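Local structure of cytolethal distending toxin subunit A (Haemophilus ducreyi, 1SR4) at residues Q51-S55 and A202-N206; L76-L82 and N126-I132; W83-Y89 and F172-V176; G94-N98 and P197-E201; L138-E143 and I154-S158. The protein probably pairs with CdtC, as a ricin-type lectin subunit of a bacterial genotoxin, to deliver CdtB into host cells, which then arrest in G2/M. All coordinates share one frame; numbering follows the deposited sequence.

Interaction 1 of 5, residues Q51-S55 and A202-N206; sequences QVLPS and ATAVN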
# COMPACT_ATOMS: atom_id res chain seq x y z
N GLN A 51 14.85 -7.78 -21.94
CA GLN A 51 13.57 -7.64 -22.61
C GLN A 51 12.90 -6.37 -22.10
O GLN A 51 13.25 -5.86 -21.04
CB GLN A 51 12.67 -8.85 -22.34
CG GLN A 51 13.27 -10.16 -22.84
CD GLN A 51 13.50 -10.14 -24.34
OE1 GLN A 51 12.55 -10.24 -25.12
NE2 GLN A 51 14.75 -9.99 -24.75
N VAL A 52 11.96 -5.87 -22.88
CA VAL A 52 11.23 -4.67 -22.52
C VAL A 52 10.17 -4.97 -21.45
O VAL A 52 9.37 -5.88 -21.61
CB VAL A 52 10.50 -4.09 -23.76
CG1 VAL A 52 9.65 -2.87 -23.37
CG2 VAL A 52 11.51 -3.72 -24.83
N LEU A 53 10.20 -4.21 -20.35
CA LEU A 53 9.19 -4.31 -19.27
C LEU A 53 9.31 -2.96 -18.55
O LEU A 53 10.03 -2.84 -17.56
CB LEU A 53 9.47 -5.47 -18.30
CG LEU A 53 8.17 -6.02 -17.65
CD1 LEU A 53 8.48 -7.12 -16.66
CD2 LEU A 53 7.44 -4.88 -16.92
N PRO A 54 8.60 -1.94 -19.04
CA PRO A 54 8.58 -0.57 -18.53
C PRO A 54 8.34 -0.40 -17.04
O PRO A 54 7.42 -0.98 -16.48
CB PRO A 54 7.46 0.10 -19.35
CG PRO A 54 7.23 -0.82 -20.52
CD PRO A 54 7.44 -2.18 -19.92
N SER A 55 9.17 0.41 -16.39
CA SER A 55 9.02 0.71 -14.98
C SER A 55 8.29 2.06 -14.86
O SER A 55 7.64 2.34 -13.86
CB SER A 55 10.39 0.81 -14.30
OG SER A 55 11.20 1.79 -14.94
N ALA A 202 -0.94 -2.17 -19.30
CA ALA A 202 -0.26 -2.77 -18.15
C ALA A 202 0.51 -4.01 -18.56
O ALA A 202 0.06 -4.76 -19.42
CB ALA A 202 -1.30 -3.14 -17.09
N THR A 203 1.67 -4.22 -17.96
CA THR A 203 2.48 -5.38 -18.28
C THR A 203 2.46 -6.28 -17.05
O THR A 203 2.77 -5.83 -15.94
CB THR A 203 3.95 -4.97 -18.62
OG1 THR A 203 3.95 -4.06 -19.74
CG2 THR A 203 4.79 -6.19 -18.98
N ALA A 204 2.08 -7.55 -17.22
CA ALA A 204 2.05 -8.51 -16.11
C ALA A 204 3.47 -8.77 -15.61
O ALA A 204 4.40 -8.95 -16.40
CB ALA A 204 1.40 -9.82 -16.55
N VAL A 205 3.62 -8.82 -14.29
CA VAL A 205 4.93 -9.03 -13.69
C VAL A 205 5.00 -10.30 -12.85
O VAL A 205 5.92 -10.46 -12.05
CB VAL A 205 5.34 -7.83 -12.80
CG1 VAL A 205 5.52 -6.60 -13.66
CG2 VAL A 205 4.29 -7.58 -11.72
N ASN A 206 4.04 -11.20 -13.05
CA ASN A 206 3.99 -12.47 -12.33
C ASN A 206 5.16 -13.36 -12.73
O ASN A 206 5.67 -13.19 -13.85
CB ASN A 206 2.67 -13.20 -12.63
CG ASN A 206 2.40 -13.37 -14.14
OD1 ASN A 206 2.49 -12.42 -14.92
ND2 ASN A 206 2.03 -14.59 -14.54
OXT ASN A 206 5.55 -14.23 -11.93
O HOH W 1 6.22 -4.41 -21.67
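The puckered Pro54 ring, in a contact where no aromatic or side-chain amide plane takes part, offers its CD, 4.0 Å from Thr203 OG1, with the two side chains at about a right angle. Beside it, the Leu53 branch makes the main apolar touch. Leu53 CG stands anti to the backbone N (chi1 -151°), which carries the isobutyl end toward the tail, where CD2 lies 3.6 Å from Thr203 CG2 and, more loosely, 4.2 Å from Val205 CG1. In the beta-trefoil subunit, 51-55 lies in the loop between strands 47-48 and 62-65, and 202-206 is the C-terminal end of the chain; the two segments approach at Leu53 and Thr203 and then diverge. Both are held from outside as well. Thr203 lies in a short strand that pairs antiparallel with a strand of the CdtC chain, and Leu53 also packs on Thr75 of the CdtB chain. A water links the segments; it is 3.0 Å from Thr203 OG1, proton direction undecided, and donates a weak bond to Val52 O at 3.5 Å. Thr203 chi1 (-59°) turns OG1 to this polar side while CG2 takes the leucine.

Interaction 2 of 5, residues L76-L82 and N126-I132; sequences LAKRNWL and NGLIHDI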
# COMPACT_ATOMS: atom_id res chain seq x y z
N LEU A 76 -6.20 21.85 -22.74
CA LEU A 76 -4.76 21.71 -22.53
C LEU A 76 -3.96 22.92 -22.07
O LEU A 76 -2.94 22.75 -21.40
CB LEU A 76 -4.11 21.16 -23.81
CG LEU A 76 -4.64 19.83 -24.36
CD1 LEU A 76 -3.85 19.46 -25.63
CD2 LEU A 76 -4.50 18.73 -23.32
N ALA A 77 -4.38 24.13 -22.42
CA ALA A 77 -3.62 25.31 -22.01
C ALA A 77 -3.59 25.43 -20.49
O ALA A 77 -4.56 25.08 -19.81
CB ALA A 77 -4.24 26.57 -22.63
N LYS A 78 -2.47 25.93 -19.97
CA LYS A 78 -2.30 26.11 -18.53
C LYS A 78 -3.39 26.99 -17.92
O LYS A 78 -3.93 27.87 -18.58
CB LYS A 78 -0.93 26.72 -18.23
CG LYS A 78 0.24 25.80 -18.55
CD LYS A 78 1.56 26.46 -18.20
CE LYS A 78 2.08 27.31 -19.34
NZ LYS A 78 2.60 26.44 -20.44
N ARG A 79 -3.71 26.72 -16.67
CA ARG A 79 -4.71 27.45 -15.89
C ARG A 79 -6.17 27.17 -16.22
O ARG A 79 -7.07 27.83 -15.69
CB ARG A 79 -4.43 28.97 -15.91
CG ARG A 79 -3.10 29.31 -15.22
CD ARG A 79 -2.95 30.80 -14.87
NE ARG A 79 -3.82 31.23 -13.78
CZ ARG A 79 -3.61 30.98 -12.48
NH1 ARG A 79 -2.55 30.29 -12.08
NH2 ARG A 79 -4.47 31.43 -11.58
N ASN A 80 -6.43 26.17 -17.05
CA ASN A 80 -7.80 25.81 -17.36
C ASN A 80 -8.29 24.87 -16.26
O ASN A 80 -7.48 24.21 -15.59
CB ASN A 80 -7.88 25.12 -18.71
CG ASN A 80 -8.01 26.10 -19.85
OD1 ASN A 80 -9.06 26.72 -20.01
ND2 ASN A 80 -6.96 26.25 -20.63
N TRP A 81 -9.60 24.81 -16.08
CA TRP A 81 -10.21 23.98 -15.07
C TRP A 81 -10.03 22.48 -15.33
O TRP A 81 -10.00 22.03 -16.47
CB TRP A 81 -11.72 24.22 -14.96
CG TRP A 81 -12.17 25.59 -14.58
CD1 TRP A 81 -12.88 26.47 -15.37
CD2 TRP A 81 -12.03 26.23 -13.30
NE1 TRP A 81 -13.19 27.60 -14.65
CE2 TRP A 81 -12.69 27.48 -13.38
CE3 TRP A 81 -11.42 25.86 -12.10
CZ2 TRP A 81 -12.75 28.37 -12.30
CZ3 TRP A 81 -11.48 26.74 -11.02
CH2 TRP A 81 -12.15 27.98 -11.13
N LEU A 82 -9.96 21.74 -14.24
CA LEU A 82 -9.87 20.29 -14.27
C LEU A 82 -11.30 19.82 -14.13
O LEU A 82 -12.13 20.51 -13.55
CB LEU A 82 -9.05 19.78 -13.08
CG LEU A 82 -7.59 19.37 -13.28
CD1 LEU A 82 -6.87 20.29 -14.26
CD2 LEU A 82 -6.91 19.32 -11.93
N ASN A 126 -13.12 28.31 -6.85
CA ASN A 126 -13.92 27.22 -6.32
C ASN A 126 -13.67 25.88 -7.01
O ASN A 126 -14.57 25.05 -7.08
CB ASN A 126 -15.41 27.53 -6.43
CG ASN A 126 -15.82 28.73 -5.60
OD1 ASN A 126 -15.24 29.01 -4.56
ND2 ASN A 126 -16.83 29.45 -6.07
N GLY A 127 -12.47 25.67 -7.54
CA GLY A 127 -12.18 24.41 -8.21
C GLY A 127 -10.70 24.12 -8.31
O GLY A 127 -9.90 24.57 -7.50
N LEU A 128 -10.31 23.35 -9.33
CA LEU A 128 -8.92 23.01 -9.53
C LEU A 128 -8.53 23.35 -10.95
O LEU A 128 -9.35 23.27 -11.85
CB LEU A 128 -8.70 21.50 -9.32
CG LEU A 128 -9.01 20.86 -7.96
CD1 LEU A 128 -8.85 19.34 -8.08
CD2 LEU A 128 -8.06 21.42 -6.87
N ILE A 129 -7.27 23.73 -11.16
CA ILE A 129 -6.76 24.01 -12.50
C ILE A 129 -5.43 23.29 -12.53
O ILE A 129 -5.09 22.59 -11.57
CB ILE A 129 -6.50 25.52 -12.72
CG1 ILE A 129 -5.41 26.01 -11.76
CG2 ILE A 129 -7.80 26.31 -12.57
CD1 ILE A 129 -5.00 27.48 -11.96
N HIS A 130 -4.69 23.41 -13.63
CA HIS A 130 -3.35 22.83 -13.70
C HIS A 130 -2.47 24.00 -14.15
O HIS A 130 -2.91 24.84 -14.95
CB HIS A 130 -3.28 21.64 -14.68
CG HIS A 130 -3.51 21.99 -16.12
ND1 HIS A 130 -2.49 22.00 -17.05
CD2 HIS A 130 -4.63 22.31 -16.80
CE1 HIS A 130 -2.98 22.30 -18.24
NE2 HIS A 130 -4.28 22.50 -18.11
N ASP A 131 -1.27 24.10 -13.60
CA ASP A 131 -0.35 25.18 -13.96
C ASP A 131 1.08 24.75 -13.69
O ASP A 131 1.33 23.66 -13.13
CB ASP A 131 -0.66 26.45 -13.15
CG ASP A 131 -0.13 27.74 -13.81
OD1 ASP A 131 0.41 27.68 -14.94
OD2 ASP A 131 -0.28 28.81 -13.21
N ILE A 132 2.02 25.60 -14.09
CA ILE A 132 3.43 25.32 -13.91
C ILE A 132 3.70 24.93 -12.46
O ILE A 132 3.26 25.58 -11.53
CB ILE A 132 4.27 26.55 -14.32
CG1 ILE A 132 4.07 26.81 -15.82
CG2 ILE A 132 5.76 26.31 -14.04
CD1 ILE A 132 4.17 28.26 -16.21
O HOH W 2 -12.22 22.18 -11.03
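Leu82 and Leu128 mark the dense end of this contact, where the loop 76-82 of the beta-trefoil lies along strand 127-131. Leu82 N donates to Leu128 O (2.9 Å, 159° at the hydrogen) from above the carbonyl plane, and Leu82 CD2 rests 3.8 Å from Leu128 CB. Both leucines also pack on Leu71 of strand 69-73, so this part faces the interior. The His130 chi1 of 66° places CG between the backbone N and the carbonyl carbon, which brings the ring under the type II turn from Ala77 to Asn80, Arg79 N over one face and Leu76 O at its edge, with Lys78 CA making an off-centre CH-pi contact. ND1 is hydrogen-bonded to Thr119 OG1. Asn80 ND2 closes the turn onto Ala77 O, and Arg79 N, from its middle, donates to His130 O at 2.7 Å, almost straight along the carbonyl.

The outer side is more exposed. Trp81, Arg79 and Lys78 belong to a region inferred to mediate binding to target cells. Trp81 lays its CE3 edge 3.3 Å from Leu128 O, while Ile129 CG2 approaches it obliquely. Lys78 CD packs closely on Ile132 CG1, at 3.5 Å, but its ammonium end is loose: NZ stays 6.0 Å from Asp131 OD1, so that attraction would be long-range. Arg79 makes the salt bridge: the Asp131 oxygen lies in the guanidinium plane but is met from above the carboxylate plane, while Ile129 CD1 lies over one guanidinium face, toward its rim. Arg79 NH1 reaches Asp131 OD2 at 2.9 Å.

Interaction 3 of 5, residues W83-Y89 and F172-V176; sequences WAYPNIY and FYSTV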
# COMPACT_ATOMS: atom_id res chain seq x y z
N TRP A 83 -11.58 18.63 -14.65
CA TRP A 83 -12.89 18.01 -14.58
C TRP A 83 -12.65 16.53 -14.23
O TRP A 83 -11.52 16.13 -13.99
CB TRP A 83 -13.57 18.08 -15.96
CG TRP A 83 -13.82 19.49 -16.41
CD1 TRP A 83 -12.94 20.33 -17.01
CD2 TRP A 83 -15.01 20.24 -16.18
NE1 TRP A 83 -13.51 21.58 -17.17
CE2 TRP A 83 -14.79 21.55 -16.67
CE3 TRP A 83 -16.26 19.94 -15.61
CZ2 TRP A 83 -15.76 22.56 -16.60
CZ3 TRP A 83 -17.23 20.94 -15.54
CH2 TRP A 83 -16.97 22.24 -16.03
N ALA A 84 -13.72 15.74 -14.21
CA ALA A 84 -13.57 14.32 -13.96
C ALA A 84 -14.43 13.55 -14.98
O ALA A 84 -15.66 13.69 -15.00
CB ALA A 84 -13.99 13.98 -12.55
N TYR A 85 -13.75 12.77 -15.82
CA TYR A 85 -14.39 11.95 -16.85
C TYR A 85 -13.98 10.50 -16.64
O TYR A 85 -12.83 10.22 -16.32
CB TYR A 85 -13.86 12.30 -18.25
CG TYR A 85 -14.39 13.55 -18.91
CD1 TYR A 85 -15.25 13.46 -20.02
CD2 TYR A 85 -13.95 14.81 -18.51
CE1 TYR A 85 -15.65 14.61 -20.71
CE2 TYR A 85 -14.34 15.96 -19.19
CZ TYR A 85 -15.19 15.85 -20.28
OH TYR A 85 -15.54 16.98 -20.96
N PRO A 86 -14.93 9.56 -16.80
CA PRO A 86 -14.52 8.17 -16.64
C PRO A 86 -13.74 7.80 -17.91
O PRO A 86 -13.88 8.43 -18.96
CB PRO A 86 -15.85 7.43 -16.55
CG PRO A 86 -16.78 8.27 -17.39
CD PRO A 86 -16.39 9.68 -16.96
N ASN A 87 -12.90 6.77 -17.81
CA ASN A 87 -12.14 6.32 -18.96
C ASN A 87 -13.05 6.05 -20.18
O ASN A 87 -12.74 6.42 -21.32
CB ASN A 87 -11.40 5.02 -18.65
CG ASN A 87 -10.85 4.35 -19.91
OD1 ASN A 87 -9.92 4.87 -20.52
ND2 ASN A 87 -11.45 3.22 -20.33
N ILE A 88 -14.20 5.43 -19.93
CA ILE A 88 -15.08 5.05 -21.03
C ILE A 88 -15.58 6.23 -21.85
O ILE A 88 -15.93 6.04 -23.01
CB ILE A 88 -16.26 4.17 -20.53
CG1 ILE A 88 -16.94 3.47 -21.71
CG2 ILE A 88 -17.27 5.02 -19.76
CD1 ILE A 88 -16.10 2.44 -22.36
N TYR A 89 -15.58 7.43 -21.28
CA TYR A 89 -16.04 8.60 -22.03
C TYR A 89 -14.88 9.52 -22.40
O TYR A 89 -15.11 10.64 -22.88
CB TYR A 89 -17.04 9.44 -21.22
CG TYR A 89 -18.33 8.74 -20.83
CD1 TYR A 89 -18.86 7.72 -21.61
CD2 TYR A 89 -19.02 9.12 -19.67
CE1 TYR A 89 -20.05 7.09 -21.25
CE2 TYR A 89 -20.20 8.51 -19.31
CZ TYR A 89 -20.72 7.50 -20.10
OH TYR A 89 -21.89 6.89 -19.72
N PHE A 172 -21.18 13.66 -19.63
CA PHE A 172 -19.98 12.80 -19.58
C PHE A 172 -19.10 12.96 -18.35
O PHE A 172 -18.31 12.07 -18.03
CB PHE A 172 -19.05 13.09 -20.76
CG PHE A 172 -19.73 13.15 -22.09
CD1 PHE A 172 -20.25 12.00 -22.67
CD2 PHE A 172 -19.84 14.36 -22.76
CE1 PHE A 172 -20.86 12.07 -23.92
CE2 PHE A 172 -20.44 14.43 -24.01
CZ PHE A 172 -20.96 13.28 -24.58
N TYR A 173 -19.23 14.09 -17.69
CA TYR A 173 -18.36 14.40 -16.58
C TYR A 173 -19.00 14.86 -15.30
O TYR A 173 -20.17 15.29 -15.27
CB TYR A 173 -17.44 15.52 -17.03
CG TYR A 173 -18.24 16.71 -17.53
CD1 TYR A 173 -18.79 17.65 -16.65
CD2 TYR A 173 -18.50 16.86 -18.90
CE1 TYR A 173 -19.57 18.73 -17.12
CE2 TYR A 173 -19.28 17.92 -19.38
CZ TYR A 173 -19.81 18.85 -18.49
OH TYR A 173 -20.55 19.90 -18.98
N SER A 174 -18.18 14.81 -14.25
CA SER A 174 -18.56 15.30 -12.94
C SER A 174 -17.87 16.66 -12.88
O SER A 174 -16.76 16.83 -13.40
CB SER A 174 -18.03 14.39 -11.83
OG SER A 174 -18.84 13.23 -11.71
N THR A 175 -18.53 17.63 -12.27
CA THR A 175 -17.98 18.97 -12.10
C THR A 175 -17.19 18.92 -10.81
O THR A 175 -17.68 18.44 -9.80
CB THR A 175 -19.12 20.00 -12.00
OG1 THR A 175 -19.95 19.87 -13.16
CG2 THR A 175 -18.58 21.44 -11.93
N VAL A 176 -15.96 19.43 -10.85
CA VAL A 176 -15.07 19.39 -9.69
C VAL A 176 -14.96 20.75 -9.01
O VAL A 176 -14.57 21.74 -9.63
CB VAL A 176 -13.68 18.90 -10.12
CG1 VAL A 176 -12.76 18.79 -8.92
CG2 VAL A 176 -13.80 17.54 -10.84
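Tyr173 holds CG between its backbone N and carbonyl carbon (chi1 55°), whereas Trp83 and Tyr85 hold theirs beside the backbone N; together these torsions set the three side chains side by side, with the Tyr173 ring touching both others. The Tyr85 torsion (chi1 -77°) places its ring under Tyr173 CB, which sits over the ring centre in a CH-pi contact, 3.8 Å from the centroid and 10° off the normal. The rings themselves meet obliquely, and on the far flank Tyr173 CD1 is 3.6 Å from Trp83 CE3. Beneath this aromatic cluster the backbones form a single antiparallel hydrogen-bonded pair: Ser174 N donates to Ala84 O at 2.9 Å in the carbonyl plane, while the return bond from Ala84 N to Ser174 O is weak at 3.3 Å. Val176 CG2 packs inward, 4.0 Å from Ala84 CB. Farther along, Phe172 turns its edge to the face of Tyr89, and Ile88 CG2 lies over the opposite face, near its rim. Strand 82-86 of the beta-trefoil, whose Trp83 to Tyr85 belong to the region inferred to mediate target-cell binding, is thus tied to the loop before strand 176-179. This chemistry suggests a contact held largely by dispersion, with one good backbone bond.

Interaction 4 of 5, residues G94-N98 and P197-E201; sequences GNIRN and PPVLE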
# COMPACT_ATOMS: atom_id res chain seq x y z
N GLY A 94 -6.12 10.39 -23.63
CA GLY A 94 -4.75 9.94 -23.48
C GLY A 94 -4.20 10.17 -22.08
O GLY A 94 -4.94 10.24 -21.09
N ASN A 95 -2.89 10.31 -21.99
CA ASN A 95 -2.21 10.45 -20.70
C ASN A 95 -2.41 11.76 -19.90
O ASN A 95 -1.77 11.93 -18.85
CB ASN A 95 -0.71 10.15 -20.89
CG ASN A 95 -0.46 8.75 -21.44
OD1 ASN A 95 -1.35 7.90 -21.46
ND2 ASN A 95 0.78 8.50 -21.88
N ILE A 96 -3.26 12.68 -20.38
CA ILE A 96 -3.50 13.90 -19.61
C ILE A 96 -4.39 13.52 -18.41
O ILE A 96 -4.66 14.35 -17.53
CB ILE A 96 -4.24 14.98 -20.44
CG1 ILE A 96 -5.66 14.50 -20.79
CG2 ILE A 96 -3.44 15.32 -21.69
CD1 ILE A 96 -6.52 15.58 -21.47
N ARG A 97 -4.83 12.26 -18.39
CA ARG A 97 -5.69 11.74 -17.31
C ARG A 97 -4.90 11.11 -16.16
O ARG A 97 -5.47 10.80 -15.11
CB ARG A 97 -6.64 10.70 -17.89
CG ARG A 97 -7.65 11.28 -18.89
CD ARG A 97 -8.44 10.17 -19.56
NE ARG A 97 -7.55 9.28 -20.30
CZ ARG A 97 -7.93 8.09 -20.77
NH1 ARG A 97 -9.17 7.66 -20.59
NH2 ARG A 97 -7.04 7.33 -21.40
N ASN A 98 -3.59 10.92 -16.35
CA ASN A 98 -2.72 10.31 -15.36
C ASN A 98 -1.84 11.32 -14.65
O ASN A 98 -1.38 12.28 -15.25
CB ASN A 98 -1.82 9.24 -16.01
CG ASN A 98 -2.61 8.13 -16.65
OD1 ASN A 98 -3.57 7.62 -16.07
ND2 ASN A 98 -2.23 7.75 -17.87
N PRO A 197 -5.10 2.72 -10.29
CA PRO A 197 -4.07 2.51 -11.32
C PRO A 197 -4.28 3.54 -12.43
O PRO A 197 -5.40 3.99 -12.66
CB PRO A 197 -4.34 1.09 -11.83
CG PRO A 197 -5.08 0.42 -10.67
CD PRO A 197 -5.98 1.54 -10.20
N PRO A 198 -3.20 3.91 -13.12
CA PRO A 198 -3.29 4.88 -14.21
C PRO A 198 -4.00 4.24 -15.39
O PRO A 198 -4.11 3.01 -15.45
CB PRO A 198 -1.82 5.15 -14.54
CG PRO A 198 -1.19 3.77 -14.35
CD PRO A 198 -1.85 3.31 -13.04
N VAL A 199 -4.52 5.04 -16.32
CA VAL A 199 -5.13 4.44 -17.49
C VAL A 199 -3.99 4.32 -18.51
O VAL A 199 -3.68 5.25 -19.26
CB VAL A 199 -6.31 5.26 -18.06
CG1 VAL A 199 -7.60 4.86 -17.32
CG2 VAL A 199 -6.08 6.74 -17.91
N LEU A 200 -3.36 3.15 -18.49
CA LEU A 200 -2.22 2.83 -19.36
C LEU A 200 -2.23 1.33 -19.66
O LEU A 200 -2.89 0.57 -18.95
CB LEU A 200 -0.90 3.16 -18.64
CG LEU A 200 -0.55 4.61 -18.26
CD1 LEU A 200 0.70 4.64 -17.39
CD2 LEU A 200 -0.31 5.42 -19.54
N GLU A 201 -1.51 0.92 -20.70
CA GLU A 201 -1.38 -0.51 -21.01
C GLU A 201 -0.54 -1.03 -19.85
O GLU A 201 0.45 -0.39 -19.45
CB GLU A 201 -0.62 -0.73 -22.31
CG GLU A 201 -1.39 -0.36 -23.57
CD GLU A 201 -2.12 -1.55 -24.17
OE1 GLU A 201 -1.47 -2.59 -24.41
OE2 GLU A 201 -3.34 -1.44 -24.40
O HOH W 3 -4.09 7.10 -21.34
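Asn98 points its CB at the 197-201 segment, and chi1 (-60°) sets CG beside its own backbone N, so that the amide reaches across. CG itself lies 3.7 Å from Pro198 CB. The two amide tips then grip one residue: OD1 accepts from Val199 N at 2.8 Å, with the donor tilted 22° from the carbonyl plane, and ND2 donates to Val199 O at 3.2 Å, nearly straight (174° at the hydrogen), with that oxygen in the amide plane but ND2 above the Val199 carbonyl plane. ND2 also bonds to Gln115 OE1, and these three bonds fix the rotation of the amide; Leu200 CD2 packs 3.5 Å from ND2. Val199 CG2, 3.2 Å from Asn98 OD1, also lies over one face of the Arg97 guanidinium, toward its rim. The orientation of that group is set by NE, bonded to Gly94 O at 2.9 Å, and by NH1, bonded to Asn87 OD1. A water donates to Val199 O and Asn95 OD1 and accepts from Arg97 NH2. The Asn98 amide bonds N and O of one residue much as a backbone would; it ties the beta-trefoil's loop after strand 189-196, beside the CdtC interface, to the residue following the 3-10 turn 95-97.

Interaction 5 of 5, residues L138-E143 and I154-S158; sequences LAQEFE and IKSVS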
# COMPACT_ATOMS: atom_id res chain seq x y z
N LEU A 138 1.81 26.87 -2.20
CA LEU A 138 0.98 26.10 -1.27
C LEU A 138 -0.30 25.60 -1.95
O LEU A 138 -0.80 24.52 -1.61
CB LEU A 138 0.62 26.97 -0.05
CG LEU A 138 0.13 26.22 1.19
CD1 LEU A 138 1.24 25.28 1.67
CD2 LEU A 138 -0.25 27.21 2.30
N ALA A 139 -0.82 26.37 -2.90
CA ALA A 139 -2.05 25.97 -3.61
C ALA A 139 -1.90 24.66 -4.40
O ALA A 139 -2.90 24.07 -4.83
CB ALA A 139 -2.53 27.10 -4.54
N GLN A 140 -0.67 24.22 -4.62
CA GLN A 140 -0.44 22.97 -5.34
C GLN A 140 -0.18 21.80 -4.36
O GLN A 140 0.12 20.68 -4.79
CB GLN A 140 0.73 23.10 -6.31
CG GLN A 140 0.43 24.04 -7.48
CD GLN A 140 1.58 24.18 -8.45
OE1 GLN A 140 2.64 23.58 -8.27
NE2 GLN A 140 1.36 24.96 -9.49
N GLU A 141 -0.33 22.07 -3.07
CA GLU A 141 -0.13 21.05 -2.05
C GLU A 141 -1.46 20.61 -1.48
O GLU A 141 -2.33 21.44 -1.20
CB GLU A 141 0.76 21.59 -0.92
CG GLU A 141 2.23 21.78 -1.31
CD GLU A 141 3.13 21.91 -0.09
OE1 GLU A 141 3.57 20.87 0.45
OE2 GLU A 141 3.36 23.05 0.35
N PHE A 142 -1.61 19.30 -1.31
CA PHE A 142 -2.85 18.72 -0.80
C PHE A 142 -2.62 17.72 0.32
O PHE A 142 -1.62 17.00 0.34
CB PHE A 142 -3.61 18.03 -1.95
CG PHE A 142 -4.03 18.96 -3.05
CD1 PHE A 142 -5.30 19.55 -3.04
CD2 PHE A 142 -3.16 19.28 -4.08
CE1 PHE A 142 -5.68 20.45 -4.03
CE2 PHE A 142 -3.53 20.18 -5.07
CZ PHE A 142 -4.81 20.77 -5.04
N GLU A 143 -3.54 17.69 1.27
CA GLU A 143 -3.48 16.74 2.36
C GLU A 143 -4.55 15.70 2.05
O GLU A 143 -5.71 16.05 1.83
CB GLU A 143 -3.80 17.40 3.71
CG GLU A 143 -3.88 16.38 4.85
CD GLU A 143 -3.95 16.99 6.26
OE1 GLU A 143 -4.81 17.87 6.51
OE2 GLU A 143 -3.15 16.55 7.12
N ILE A 154 -9.59 14.62 -0.46
CA ILE A 154 -8.48 15.47 -0.87
C ILE A 154 -8.70 16.91 -0.41
O ILE A 154 -9.62 17.59 -0.88
CB ILE A 154 -8.32 15.44 -2.38
CG1 ILE A 154 -8.17 13.98 -2.85
CG2 ILE A 154 -7.12 16.27 -2.78
CD1 ILE A 154 -8.15 13.81 -4.38
N LYS A 155 -7.86 17.37 0.50
CA LYS A 155 -8.00 18.71 1.05
C LYS A 155 -6.95 19.70 0.56
O LYS A 155 -5.74 19.47 0.69
CB LYS A 155 -7.95 18.62 2.58
CG LYS A 155 -8.32 19.90 3.32
CD LYS A 155 -8.27 19.65 4.82
CE LYS A 155 -8.84 20.81 5.61
NZ LYS A 155 -8.69 20.56 7.08
N SER A 156 -7.43 20.80 -0.02
CA SER A 156 -6.53 21.86 -0.47
C SER A 156 -5.94 22.47 0.80
O SER A 156 -6.67 22.90 1.70
CB SER A 156 -7.30 22.94 -1.24
OG SER A 156 -6.52 24.12 -1.35
N VAL A 157 -4.62 22.52 0.89
CA VAL A 157 -4.01 23.10 2.08
C VAL A 157 -4.13 24.63 2.06
O VAL A 157 -4.37 25.25 3.09
CB VAL A 157 -2.53 22.71 2.20
CG1 VAL A 157 -1.89 23.46 3.36
CG2 VAL A 157 -2.42 21.19 2.41
N SER A 158 -3.99 25.24 0.88
CA SER A 158 -4.08 26.69 0.81
C SER A 158 -5.50 27.17 1.10
O SER A 158 -5.69 28.20 1.73
CB SER A 158 -3.66 27.19 -0.58
OG SER A 158 -4.59 26.74 -1.54
O HOH W 4 -4.05 23.33 -2.39
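Phe142 and Ser156 face each other as the non-hydrogen-bonded pair of an antiparallel beta hairpin, strands 142-146 and 152-156, within the ricin-type beta-trefoil lectin fold. Backbone bonds set the register. Glu143 and Lys155 form the hydrogen-bonded pair, Glu143 N to Lys155 O and Lys155 N to Glu143 O each measuring 2.9 Å; past the strand end Val157 N extends the pattern to Glu141 O at a longer 3.3 Å.

Apolar contacts fall in two places. Inward, Phe142 CD1 lies 3.8 Å from Ile154 CG2 and 3.7 Å from Ser156 CA, and the ring packs on Val121 of strand 120-124. At the outer end the Val157 and Leu138 side chains cross at about a right angle, Val157 CG1 4.0 Å from Leu138 CD1, while Ser158 OG lies 3.4 Å from Ala139 CA.

Charges contribute less. Glu143 and Lys155 reach out from the same side of the hairpin, each with CG anti to the backbone N (chi1 174° and -170°), but Glu143 OE1 and Lys155 NZ remain 4.8 Å apart, so any attraction is probably modest.

A water provides the last kind of link. Lying above the Phe142 ring, offset toward its rim, it donates to Glu141 O and, weakly, to Ala139 O, and it sits 2.8 Å from Ser156 OG, whose strongest partner is Gln159 N.

How the interactions relate
Four of the five contacts hold the beta-trefoil body; interaction 1 lies apart, where 51-55 and the C-terminus meet CdtB and CdtC. Its centre is about 33 Å from those of interactions 2 and 5, on the far side of the chain's centre. Interaction 4 is the bridge, since residue 201 runs straight into 202 and the centres are about 16 Å apart. In the body, interactions 2 and 3 share strand 82-86 and meet through Leu128 and Val176, about 15 Å between centres; both include part of the 74-85 region inferred to mediate target-cell binding. Interactions 2 and 5 join where Gln140 NE2 probably bonds to Ile132 O, and interactions 3 and 4 through Asn87 and Arg97.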